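Local coordinates for sigma regulatory family protein-PP2C phosphatase (Chlamydia trachomatis serovar L2, PDB 6MAB) that forms the periplasmic sensor domain of RsbU, a membrane protein thought to act as a phosphatase and to sense TCA cycle intermediates, at residues E104-T116 against V126-S138. Residues are numbered along the deposited sequence; the frame is centred on the assembly and turned at random. Where two conformers were deposited one is given.
Sequences EIFLSDSQPFLAT and VLAVLQTNIFDIS
An antiparallel beta hairpin at one margin of a five-stranded sheet joins Phe113-Thr116, on the outermost strand 113-119, to Val129-Thr132 of strand 126-135, whose other side is bonded to strand 142-151. The strand order 2-1-5-4-3 of this sheet is consistent with a PAS-like fold, as in many bacterial extracellular sensor domains. Leu114 with Gln131 and Thr116 with Val129 are the hydrogen-bonded pairs, and Asn133 N to Pro112 O (3.1 Å) carries the ladder one step past Phe113. On the face bearing Ala115 and Leu130, Ala115 CB rests against Leu130 CD1, and Asn35 of helix 35-45 gives its ND2 to Leu114 O and Thr132 OG1.

On the other face two side-chain amides hold the loop that precedes the edge strand. Gln131 starts beside its own backbone N (chi1 -59°) and then runs straight (chi2 -179°), which carries its amide alongside Leu114 to the loop backbone. There OE1 accepts Phe106 N on a lone pair at 2.9 Å, with a weak second bond from Leu107 N, while NE2 donates to Glu104 O at 2.9 Å, a bent bond whose acceptor lies 30° out of the amide plane. The Glu104 carboxylate turns away to a salt bridge with Arg207.

Asn133 ND2 spends itself on both ends of the type I turn Ser108-Gln111: Ser108 O lies in its amide plane, and Gln111 O, at 2.7 Å, points its C=O almost straight at the nitrogen. Leu107 CD2 packs against Asn133 CG at 3.4 Å. A water donates to both Leu107 O (2.8 Å) and Asn133 OD1 (2.7 Å), joining the loop to the amide oxygen.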
ATOM      1  N   GLU A 104       0.589 -14.126  -6.302  1.00 24.48           N
ATOM      2  CA  GLU A 104       0.438 -13.376  -5.063  1.00 25.06           C
ATOM      3  C   GLU A 104       1.784 -13.032  -4.430  1.00 23.89           C
ATOM      4  O   GLU A 104       1.879 -12.072  -3.656  1.00 20.68           O
ATOM      5  CB  GLU A 104      -0.413 -14.189  -4.071  1.00 23.82           C
ATOM      6  CG  GLU A 104      -1.919 -14.225  -4.345  1.00 27.63           C
ATOM      7  CD  GLU A 104      -2.361 -15.242  -5.412  1.00 31.97           C
ATOM      8  OE1 GLU A 104      -1.517 -15.938  -6.030  1.00 27.09           O
ATOM      9  OE2 GLU A 104      -3.588 -15.350  -5.620  1.00 28.05           O
ATOM     10  N   ILE A 105       2.817 -13.813  -4.705  1.00 22.62           N
ATOM     11  CA  ILE A 105       4.122 -13.616  -4.073  1.00 21.40           C
ATOM     12  C   ILE A 105       4.957 -12.724  -4.972  1.00 26.00           C
ATOM     13  O   ILE A 105       5.153 -13.034  -6.143  1.00 24.78           O
ATOM     14  CB  ILE A 105       4.832 -14.960  -3.842  1.00 21.83           C
ATOM     15  CG1 ILE A 105       4.058 -15.847  -2.871  1.00 23.49           C
ATOM     16  CG2 ILE A 105       6.276 -14.760  -3.338  1.00 24.92           C
ATOM     17  CD1 ILE A 105       3.836 -15.285  -1.493  1.00 22.33           C
ATOM     18  N   PHE A 106       5.487 -11.639  -4.425  1.00 22.92           N
ATOM     19  CA  PHE A 106       6.301 -10.663  -5.124  0.50 29.47           C
ATOM     20  C   PHE A 106       7.675 -10.491  -4.487  1.00 27.33           C
ATOM     21  O   PHE A 106       8.394  -9.571  -4.880  1.00 29.20           O
ATOM     22  CB  PHE A 106       5.621  -9.280  -5.137  0.50 34.97           C
ATOM     23  CG  PHE A 106       4.108  -9.309  -5.168  0.50 33.19           C
ATOM     24  CD1 PHE A 106       3.430  -9.906  -6.212  0.50 33.04           C
ATOM     25  CD2 PHE A 106       3.369  -8.688  -4.167  0.50 26.50           C
ATOM     26  CE1 PHE A 106       2.048  -9.908  -6.247  0.50 34.33           C
ATOM     27  CE2 PHE A 106       1.985  -8.689  -4.200  0.50 32.76           C
ATOM     28  CZ  PHE A 106       1.327  -9.301  -5.247  0.50 28.30           C
ATOM     29  N   LEU A 107       8.004 -11.274  -3.467  1.00 23.00           N
ATOM     30  CA  LEU A 107       9.248 -11.140  -2.707  1.00 19.81           C
ATOM     31  C   LEU A 107      10.357 -11.992  -3.324  1.00 26.09           C
ATOM     32  O   LEU A 107      10.197 -13.206  -3.491  1.00 29.36           O
ATOM     33  CB  LEU A 107       8.991 -11.568  -1.270  1.00 17.89           C
ATOM     34  CG  LEU A 107      10.182 -11.613  -0.274  1.00 21.95           C
ATOM     35  CD1 LEU A 107      10.736 -10.243  -0.051  1.00 24.01           C
ATOM     36  CD2 LEU A 107       9.766 -12.204   1.040  1.00 21.93           C
ATOM     37  N   SER A 108      11.496 -11.374  -3.618  1.00 28.39           N
ATOM     38  CA  SER A 108      12.592 -12.115  -4.224  1.00 37.84           C
ATOM     39  C   SER A 108      13.421 -12.801  -3.142  1.00 30.59           C
ATOM     40  O   SER A 108      13.291 -12.513  -1.949  1.00 30.09           O
ATOM     41  CB  SER A 108      13.465 -11.192  -5.079  1.00 44.04           C
ATOM     42  OG  SER A 108      14.270 -10.354  -4.276  1.00 45.97           O
ATOM     43  N   ASP A 109      14.273 -13.739  -3.569  1.00 36.96           N
ATOM     44  CA  ASP A 109      15.036 -14.513  -2.596  1.00 35.89           C
ATOM     45  C   ASP A 109      16.165 -13.717  -1.962  1.00 36.51           C
ATOM     46  O   ASP A 109      16.764 -14.197  -0.994  1.00 45.83           O
ATOM     47  CB  ASP A 109      15.603 -15.798  -3.229  1.00 43.00           C
ATOM     48  CG  ASP A 109      16.653 -15.535  -4.313  1.00 57.60           C
ATOM     49  OD1 ASP A 109      16.846 -14.376  -4.744  1.00 46.42           O
ATOM     50  OD2 ASP A 109      17.295 -16.518  -4.737  1.00 62.91           O
ATOM     51  N   SER A 110      16.467 -12.524  -2.471  1.00 33.01           N
ATOM     52  CA  SER A 110      17.583 -11.729  -1.982  1.00 36.40           C
ATOM     53  C   SER A 110      17.170 -10.700  -0.940  1.00 40.08           C
ATOM     54  O   SER A 110      18.038 -10.031  -0.378  1.00 37.98           O
ATOM     55  CB  SER A 110      18.268 -11.003  -3.148  1.00 40.39           C
ATOM     56  OG  SER A 110      17.486  -9.896  -3.567  1.00 51.63           O
ATOM     57  N   GLN A 111      15.881 -10.541  -0.692  1.00 28.90           N
ATOM     58  CA  GLN A 111      15.390  -9.582   0.271  1.00 29.62           C
ATOM     59  C   GLN A 111      14.841 -10.299   1.493  1.00 25.20           C
ATOM     60  O   GLN A 111      14.311 -11.408   1.390  1.00 26.89           O
ATOM     61  CB  GLN A 111      14.292  -8.690  -0.315  1.00 32.03           C
ATOM     62  CG  GLN A 111      14.831  -7.649  -1.274  1.00 38.10           C
ATOM     63  CD  GLN A 111      15.614  -6.553  -0.558  1.00 48.06           C
ATOM     64  OE1 GLN A 111      16.845  -6.518  -0.604  1.00 49.64           O
ATOM     65  NE2 GLN A 111      14.895  -5.652   0.108  1.00 46.38           N
ATOM     66  N   PRO A 112      14.941  -9.692   2.668  1.00 21.61           N
ATOM     67  CA  PRO A 112      14.388 -10.365   3.848  1.00 21.43           C
ATOM     68  C   PRO A 112      12.880 -10.354   3.865  1.00 18.83           C
ATOM     69  O   PRO A 112      12.261 -11.343   4.282  1.00 19.71           O
ATOM     70  CB  PRO A 112      14.971  -9.570   5.018  1.00 28.65           C
ATOM     71  CG  PRO A 112      15.285  -8.224   4.428  1.00 28.38           C
ATOM     72  CD  PRO A 112      15.695  -8.478   3.013  1.00 24.61           C
ATOM     73  N   PHE A 113      12.269  -9.248   3.453  1.00 17.51           N
ATOM     74  CA  PHE A 113      10.823  -9.105   3.519  1.00 15.89           C
ATOM     75  C   PHE A 113      10.415  -7.915   2.661  1.00 18.16           C
ATOM     76  O   PHE A 113      11.247  -7.110   2.229  1.00 19.76           O
ATOM     77  CB  PHE A 113      10.319  -8.884   4.964  1.00 17.57           C
ATOM     78  CG  PHE A 113      10.784  -7.599   5.565  1.00 18.17           C
ATOM     79  CD1 PHE A 113      10.041  -6.448   5.409  1.00 16.99           C
ATOM     80  CD2 PHE A 113      11.950  -7.547   6.310  1.00 23.98           C
ATOM     81  CE1 PHE A 113      10.472  -5.239   5.967  1.00 22.67           C
ATOM     82  CE2 PHE A 113      12.383  -6.345   6.876  1.00 30.65           C
ATOM     83  CZ  PHE A 113      11.657  -5.205   6.700  1.00 24.39           C
ATOM     84  N   LEU A 114       9.108  -7.800   2.451  1.00 17.68           N
ATOM     85  CA  LEU A 114       8.548  -6.579   1.896  1.00 20.54           C
ATOM     86  C   LEU A 114       7.225  -6.279   2.578  1.00 17.08           C
ATOM     87  O   LEU A 114       6.556  -7.164   3.127  1.00 17.45           O
ATOM     88  CB  LEU A 114       8.355  -6.656   0.379  1.00 19.75           C
ATOM     89  CG  LEU A 114       7.390  -7.695  -0.177  1.00 23.37           C
ATOM     90  CD1 LEU A 114       5.919  -7.290  -0.096  1.00 27.17           C
ATOM     91  CD2 LEU A 114       7.791  -7.968  -1.650  1.00 26.23           C
ATOM     92  N   ALA A 115       6.844  -5.012   2.513  1.00 16.75           N
ATOM     93  CA  ALA A 115       5.548  -4.558   3.003  1.00 18.74           C
ATOM     94  C   ALA A 115       5.002  -3.543   2.016  1.00 18.68           C
ATOM     95  O   ALA A 115       5.711  -2.614   1.628  1.00 20.77           O
ATOM     96  CB  ALA A 115       5.665  -3.940   4.394  1.00 19.97           C
ATOM     97  N   THR A 116       3.758  -3.714   1.594  1.00 17.62           N
ATOM     98  CA  THR A 116       3.190  -2.782   0.632  1.00 20.38           C
ATOM     99  C   THR A 116       1.689  -2.713   0.853  1.00 19.88           C
ATOM    100  O   THR A 116       1.148  -3.362   1.744  1.00 19.93           O
ATOM    101  CB  THR A 116       3.575  -3.179  -0.784  1.00 23.13           C
ATOM    102  OG1 THR A 116       3.221  -2.131  -1.692  1.00 28.31           O
ATOM    103  CG2 THR A 116       2.952  -4.503  -1.195  1.00 24.83           C
ATOM    104  N   VAL A 126      -8.457  -1.563   1.461  1.00 18.63           N
ATOM    105  CA  VAL A 126      -7.036  -1.564   1.150  1.00 18.13           C
ATOM    106  C   VAL A 126      -6.321  -2.384   2.209  1.00 17.52           C
ATOM    107  O   VAL A 126      -6.569  -2.220   3.411  1.00 20.69           O
ATOM    108  CB  VAL A 126      -6.489  -0.132   1.084  1.00 18.31           C
ATOM    109  CG1 VAL A 126      -4.992  -0.118   0.955  1.00 20.61           C
ATOM    110  CG2 VAL A 126      -7.108   0.582  -0.094  1.00 24.19           C
ATOM    111  N   LEU A 127      -5.428  -3.252   1.761  1.00 16.48           N
ATOM    112  CA  LEU A 127      -4.762  -4.219   2.612  1.00 16.45           C
ATOM    113  C   LEU A 127      -3.273  -3.934   2.678  1.00 15.93           C
ATOM    114  O   LEU A 127      -2.649  -3.578   1.677  1.00 17.98           O
ATOM    115  CB  LEU A 127      -4.953  -5.620   2.080  1.00 16.51           C
ATOM    116  CG  LEU A 127      -6.392  -6.110   1.958  1.00 20.59           C
ATOM    117  CD1 LEU A 127      -6.469  -7.420   1.177  1.00 24.11           C
ATOM    118  CD2 LEU A 127      -6.986  -6.254   3.345  1.00 22.84           C
ATOM    119  N   ALA A 128      -2.711  -4.103   3.871  1.00 16.67           N
ATOM    120  CA  ALA A 128      -1.275  -4.201   4.025  1.00 16.94           C
ATOM    121  C   ALA A 128      -0.866  -5.622   3.695  1.00 14.35           C
ATOM    122  O   ALA A 128      -1.291  -6.565   4.367  1.00 19.70           O
ATOM    123  CB  ALA A 128      -0.889  -3.859   5.454  1.00 18.20           C
ATOM    124  N   VAL A 129      -0.053  -5.764   2.663  1.00 16.30           N
ATOM    125  CA  VAL A 129       0.431  -7.052   2.189  1.00 14.17           C
ATOM    126  C   VAL A 129       1.869  -7.166   2.653  1.00 14.09           C
ATOM    127  O   VAL A 129       2.734  -6.431   2.170  1.00 18.55           O
ATOM    128  CB  VAL A 129       0.339  -7.160   0.668  1.00 19.46           C
ATOM    129  CG1 VAL A 129       0.805  -8.525   0.198  1.00 21.08           C
ATOM    130  CG2 VAL A 129      -1.091  -6.859   0.195  1.00 19.21           C
ATOM    131  N   LEU A 130       2.109  -8.077   3.581  1.00 15.61           N
ATOM    132  CA  LEU A 130       3.434  -8.315   4.140  1.00 15.41           C
ATOM    133  C   LEU A 130       3.897  -9.710   3.746  1.00 16.23           C
ATOM    134  O   LEU A 130       3.157 -10.684   3.902  1.00 18.19           O
ATOM    135  CB  LEU A 130       3.416  -8.177   5.653  1.00 15.73           C
ATOM    136  CG  LEU A 130       3.630  -6.759   6.157  1.00 18.08           C
ATOM    137  CD1 LEU A 130       2.541  -5.807   5.676  1.00 20.36           C
ATOM    138  CD2 LEU A 130       3.726  -6.729   7.674  1.00 18.47           C
ATOM    139  N   GLN A 131       5.092  -9.785   3.172  1.00 15.50           N
ATOM    140  CA  GLN A 131       5.703 -11.040   2.772  1.00 13.68           C
ATOM    141  C   GLN A 131       7.080 -11.119   3.387  1.00 15.66           C
ATOM    142  O   GLN A 131       7.859 -10.171   3.254  1.00 16.67           O
ATOM    143  CB  GLN A 131       5.768 -11.129   1.248  1.00 17.55           C
ATOM    144  CG  GLN A 131       4.382 -11.040   0.657  1.00 17.06           C
ATOM    145  CD  GLN A 131       4.338 -11.135  -0.868  1.00 17.32           C
ATOM    146  OE1 GLN A 131       5.312 -11.518  -1.522  1.00 19.41           O
ATOM    147  NE2 GLN A 131       3.179 -10.809  -1.431  1.00 22.81           N
ATOM    148  N   THR A 132       7.353 -12.228   4.072  1.00 15.66           N
ATOM    149  CA  THR A 132       8.610 -12.435   4.776  1.00 14.99           C
ATOM    150  C   THR A 132       9.201 -13.795   4.422  1.00 17.88           C
ATOM    151  O   THR A 132       8.520 -14.820   4.527  1.00 19.41           O
ATOM    152  CB  THR A 132       8.375 -12.316   6.270  1.00 14.99           C
ATOM    153  OG1 THR A 132       7.842 -11.019   6.546  1.00 17.27           O
ATOM    154  CG2 THR A 132       9.683 -12.528   7.051  1.00 19.20           C
ATOM    155  N   ASN A 133      10.474 -13.806   4.020  1.00 17.41           N
ATOM    156  CA  ASN A 133      11.119 -15.047   3.624  1.00 20.34           C
ATOM    157  C   ASN A 133      11.395 -15.929   4.842  1.00 21.49           C
ATOM    158  O   ASN A 133      11.803 -15.456   5.909  1.00 21.33           O
ATOM    159  CB  ASN A 133      12.416 -14.765   2.860  1.00 19.18           C
ATOM    160  CG  ASN A 133      12.197 -14.592   1.393  1.00 23.18           C
ATOM    161  OD1 ASN A 133      11.338 -15.250   0.792  1.00 25.41           O
ATOM    162  ND2 ASN A 133      12.972 -13.713   0.790  1.00 28.47           N
ATOM    163  N   ILE A 134      11.127 -17.219   4.678  1.00 18.83           N
ATOM    164  CA  ILE A 134      11.438 -18.238   5.673  1.00 21.84           C
ATOM    165  C   ILE A 134      12.719 -18.904   5.183  1.00 25.71           C
ATOM    166  O   ILE A 134      12.710 -19.689   4.228  1.00 25.37           O
ATOM    167  CB  ILE A 134      10.278 -19.225   5.845  1.00 24.80           C
ATOM    168  CG1 ILE A 134       9.046 -18.466   6.383  1.00 24.99           C
ATOM    169  CG2 ILE A 134      10.679 -20.369   6.777  1.00 24.42           C
ATOM    170  CD1 ILE A 134       7.748 -19.246   6.239  1.00 34.61           C
ATOM    171  N   PHE A 135      13.827 -18.539   5.812  1.00 24.63           N
ATOM    172  CA  PHE A 135      15.158 -18.988   5.421  1.00 27.16           C
ATOM    173  C   PHE A 135      15.534 -20.231   6.209  1.00 31.16           C
ATOM    174  O   PHE A 135      15.383 -20.267   7.438  1.00 28.73           O
ATOM    175  CB  PHE A 135      16.212 -17.905   5.689  1.00 27.70           C
ATOM    176  CG  PHE A 135      16.090 -16.682   4.816  1.00 22.79           C
ATOM    177  CD1 PHE A 135      16.352 -16.749   3.463  1.00 26.09           C
ATOM    178  CD2 PHE A 135      15.723 -15.464   5.351  1.00 22.62           C
ATOM    179  CE1 PHE A 135      16.254 -15.627   2.661  1.00 28.56           C
ATOM    180  CE2 PHE A 135      15.610 -14.328   4.545  1.00 21.88           C
ATOM    181  CZ  PHE A 135      15.896 -14.417   3.203  1.00 25.56           C
ATOM    182  N   ASP A 136      16.054 -21.233   5.505  1.00 31.31           N
ATOM    183  CA  ASP A 136      16.554 -22.434   6.165  1.00 33.66           C
ATOM    184  C   ASP A 136      17.597 -22.058   7.204  1.00 33.10           C
ATOM    185  O   ASP A 136      18.494 -21.256   6.937  1.00 38.66           O
ATOM    186  CB  ASP A 136      17.152 -23.389   5.133  1.00 28.67           C
ATOM    187  CG  ASP A 136      17.545 -24.732   5.732  1.00 41.37           C
ATOM    188  OD1 ASP A 136      18.647 -24.838   6.318  1.00 42.63           O
ATOM    189  OD2 ASP A 136      16.740 -25.682   5.615  1.00 48.57           O
ATOM    190  N   ILE A 137      17.464 -22.632   8.402  1.00 35.70           N
ATOM    191  CA  ILE A 137      18.330 -22.248   9.512  1.00 37.97           C
ATOM    192  C   ILE A 137      19.760 -22.696   9.292  1.00 45.56           C
ATOM    193  O   ILE A 137      20.681 -22.117   9.883  1.00 39.40           O
ATOM    194  CB  ILE A 137      17.793 -22.819  10.837  1.00 49.97           C
ATOM    195  CG1 ILE A 137      17.768 -24.354  10.781  1.00 73.72           C
ATOM    196  CG2 ILE A 137      16.401 -22.249  11.123  1.00 58.55           C
ATOM    197  CD1 ILE A 137      17.340 -25.022  12.065  1.00 86.92           C
ATOM    198  N   SER A 138      19.969 -23.722   8.466  1.00 42.78           N
ATOM    199  CA  SER A 138      21.304 -24.212   8.150  1.00 53.57           C
ATOM    200  C   SER A 138      21.835 -23.604   6.854  1.00 50.23           C
ATOM    201  O   SER A 138      22.938 -23.047   6.834  1.00 52.07           O
ATOM    202  CB  SER A 138      21.278 -25.740   8.047  1.00 60.48           C
ATOM    203  OG  SER A 138      22.553 -26.250   7.712  1.00 72.78           O
TER
HETATM  204  O   HOH W   1      11.166 -15.366  -1.937  1.00 31.10           O